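Local coordinates for actin-related protein 8 (Homo sapiens, PDB 4FO0) that binds ATP with low basal ATPase activity and is a proposed core subunit of the INO80 chromatin-remodelling complex, required to recruit INO80 to DNA damage, at residues I177-S182 with M220-M225. Numbering follows the deposited sequence.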
loop_
_atom_site.group_PDB
_atom_site.type_symbol
_atom_site.label_atom_id
_atom_site.label_comp_id
_atom_site.label_asym_id
_atom_site.label_seq_id
_atom_site.Cartn_x
_atom_site.Cartn_y
_atom_site.Cartn_z
ATOM N N ILE A 177 17.413 0.783 4.069
ATOM C CA ILE A 177 16.572 1.973 4.108
ATOM C C ILE A 177 17.407 3.196 3.810
ATOM O O ILE A 177 17.050 4.004 2.958
ATOM C CB ILE A 177 15.910 2.178 5.472
ATOM C CG1 ILE A 177 14.997 0.999 5.778
ATOM C CG2 ILE A 177 15.106 3.492 5.497
ATOM C CD1 ILE A 177 14.060 0.735 4.681
ATOM N N GLU A 178 18.530 3.320 4.504
ATOM C CA GLU A 178 19.363 4.495 4.345
ATOM C C GLU A 178 19.859 4.629 2.917
ATOM O O GLU A 178 19.808 5.706 2.330
ATOM C CB GLU A 178 20.541 4.478 5.304
ATOM C CG GLU A 178 21.539 5.576 4.991
ATOM C CD GLU A 178 22.506 5.845 6.125
ATOM O OE1 GLU A 178 22.553 5.030 7.074
ATOM O OE2 GLU A 178 23.214 6.877 6.065
ATOM N N VAL A 179 20.339 3.535 2.352
ATOM C CA VAL A 179 20.773 3.572 0.969
ATOM C C VAL A 179 19.622 3.961 0.032
ATOM O O VAL A 179 19.782 4.821 -0.836
ATOM C CB VAL A 179 21.404 2.247 0.539
ATOM C CG1 VAL A 179 21.681 2.241 -0.961
ATOM C CG2 VAL A 179 22.684 2.016 1.317
ATOM N N ILE A 180 18.460 3.338 0.209
ATOM C CA ILE A 180 17.320 3.664 -0.635
ATOM C C ILE A 180 16.889 5.132 -0.474
ATOM O O ILE A 180 16.703 5.840 -1.464
ATOM C CB ILE A 180 16.133 2.725 -0.376
ATOM C CG1 ILE A 180 16.502 1.280 -0.722
ATOM C CG2 ILE A 180 14.917 3.148 -1.195
ATOM C CD1 ILE A 180 15.419 0.277 -0.323
ATOM N N TRP A 181 16.743 5.590 0.764
ATOM C CA TRP A 181 16.316 6.959 1.002
ATOM C C TRP A 181 17.348 7.976 0.552
ATOM O O TRP A 181 16.997 8.999 -0.018
ATOM C CB TRP A 181 15.944 7.193 2.469
ATOM C CG TRP A 181 14.741 6.426 2.865
ATOM C CD1 TRP A 181 14.080 5.507 2.102
ATOM C CD2 TRP A 181 14.049 6.483 4.118
ATOM N NE1 TRP A 181 13.022 4.990 2.798
ATOM C CE2 TRP A 181 12.980 5.567 4.041
ATOM C CE3 TRP A 181 14.232 7.210 5.297
ATOM C CZ2 TRP A 181 12.092 5.364 5.100
ATOM C CZ3 TRP A 181 13.349 7.016 6.341
ATOM C CH2 TRP A 181 12.292 6.097 6.239
ATOM N N SER A 182 18.621 7.699 0.800
ATOM C CA SER A 182 19.661 8.628 0.392
ATOM C C SER A 182 19.735 8.746 -1.125
ATOM O O SER A 182 19.805 9.850 -1.667
ATOM C CB SER A 182 20.991 8.199 0.973
ATOM O OG SER A 182 20.832 8.017 2.368
ATOM N N MET A 220 18.483 7.045 12.524
ATOM C CA MET A 220 19.064 7.016 11.204
ATOM C C MET A 220 18.953 8.394 10.551
ATOM O O MET A 220 19.941 8.926 10.048
ATOM C CB MET A 220 18.403 5.934 10.344
ATOM C CG MET A 220 18.997 5.863 8.964
ATOM S SD MET A 220 17.926 5.151 7.717
ATOM C CE MET A 220 16.395 6.052 7.961
ATOM N N ILE A 221 17.755 8.970 10.556
ATOM C CA ILE A 221 17.541 10.293 9.968
ATOM C C ILE A 221 18.492 11.359 10.519
ATOM O O ILE A 221 19.152 12.080 9.769
ATOM C CB ILE A 221 16.120 10.808 10.233
ATOM C CG1 ILE A 221 15.084 9.881 9.606
ATOM C CG2 ILE A 221 15.979 12.194 9.667
ATOM C CD1 ILE A 221 15.314 9.692 8.147
ATOM N N LEU A 222 18.543 11.459 11.843
ATOM C CA LEU A 222 19.313 12.499 12.505
ATOM C C LEU A 222 20.818 12.224 12.512
ATOM O O LEU A 222 21.614 13.067 12.086
ATOM C CB LEU A 222 18.792 12.701 13.935
ATOM C CG LEU A 222 17.374 13.268 13.997
ATOM C CD1 LEU A 222 16.945 13.449 15.425
ATOM C CD2 LEU A 222 17.291 14.585 13.242
ATOM N N MET A 223 21.199 11.038 12.978
ATOM C CA MET A 223 22.605 10.707 13.178
ATOM C C MET A 223 23.334 10.203 11.927
ATOM O O MET A 223 24.462 10.597 11.665
ATOM C CB MET A 223 22.767 9.694 14.325
ATOM C CG MET A 223 22.300 10.175 15.698
ATOM S SD MET A 223 22.922 11.809 16.203
ATOM C CE MET A 223 21.889 12.866 15.200
ATOM N N LYS A 224 22.705 9.324 11.164
ATOM C CA LYS A 224 23.384 8.705 10.028
ATOM C C LYS A 224 23.258 9.532 8.746
ATOM O O LYS A 224 24.192 9.622 7.965
ATOM C CB LYS A 224 22.838 7.295 9.785
ATOM C CG LYS A 224 23.079 6.321 10.912
ATOM C CD LYS A 224 24.383 5.572 10.700
ATOM C CE LYS A 224 24.585 4.510 11.769
ATOM N NZ LYS A 224 23.425 3.571 11.847
ATOM N N MET A 225 22.094 10.123 8.517
ATOM C CA MET A 225 21.866 10.822 7.263
ATOM C C MET A 225 22.184 12.317 7.367
ATOM O O MET A 225 22.579 12.941 6.379
ATOM C CB MET A 225 20.436 10.613 6.782
ATOM C CG MET A 225 20.195 9.289 6.096
ATOM S SD MET A 225 18.449 9.120 5.693
ATOM C CE MET A 225 18.409 9.646 3.988
#
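Met-220 drives its thioether between Ile-177, Glu-178 and Trp-181, and this is the close-packed part of the contact. Its CG stands anti to the backbone N (chi1 -179°), which carries the sulfur out to helix 170-187, where SD lies 3.6 Å from Glu-178 CB. The chain then bends at chi3, and CE comes obliquely against the benzene part of the indole, 3.6 Å from Trp-181 CZ3. Ile-177 CG2 sits over the centre of one face of the same ring and also touches the methyl, 3.8 Å from Met-220 CE. At the ring edge, near its plane, Ile-221 CD1 is 3.8 Å from Trp-181 CZ3, while on the pyrrole side NE1 is hydrogen-bonded to His-42.

Further along, Met-225 lays CE against Trp-181 CB and the hydroxyl of Ser-182, which donates a hydrogen bond to Glu-178 O one turn back in its own helix, from above the carbonyl plane. The segment axes cross at -85° and approach to 11.6 Å, a spacing bridged by long side chains. Both belong to the actin fold: helix 170-187 precedes strand 200-205 in the chain and helix 211-225 follows it, and that strand pairs in parallel with strands 17-21 and 229-234. The nearest atoms of the Trp-181 side chain and the bound ATP are about 11 Å apart.

Toward solvent the fit is looser; Lys-224 as a whole is solvent-exposed and Glu-178 partly so. The extended Glu-178 reaches across Lys-224, with OE1 3.5 Å from Lys-224 CB, but the lysine chain bends away and its NZ stays 5.1 Å from Glu-178 OE1, too far for a salt bridge though close enough for some probable electrostatic attraction. An alanine in place of Glu-178 would probably leave Lys-224 CB and Met-225 CG without their cover and the lysine without this nearby opposite charge.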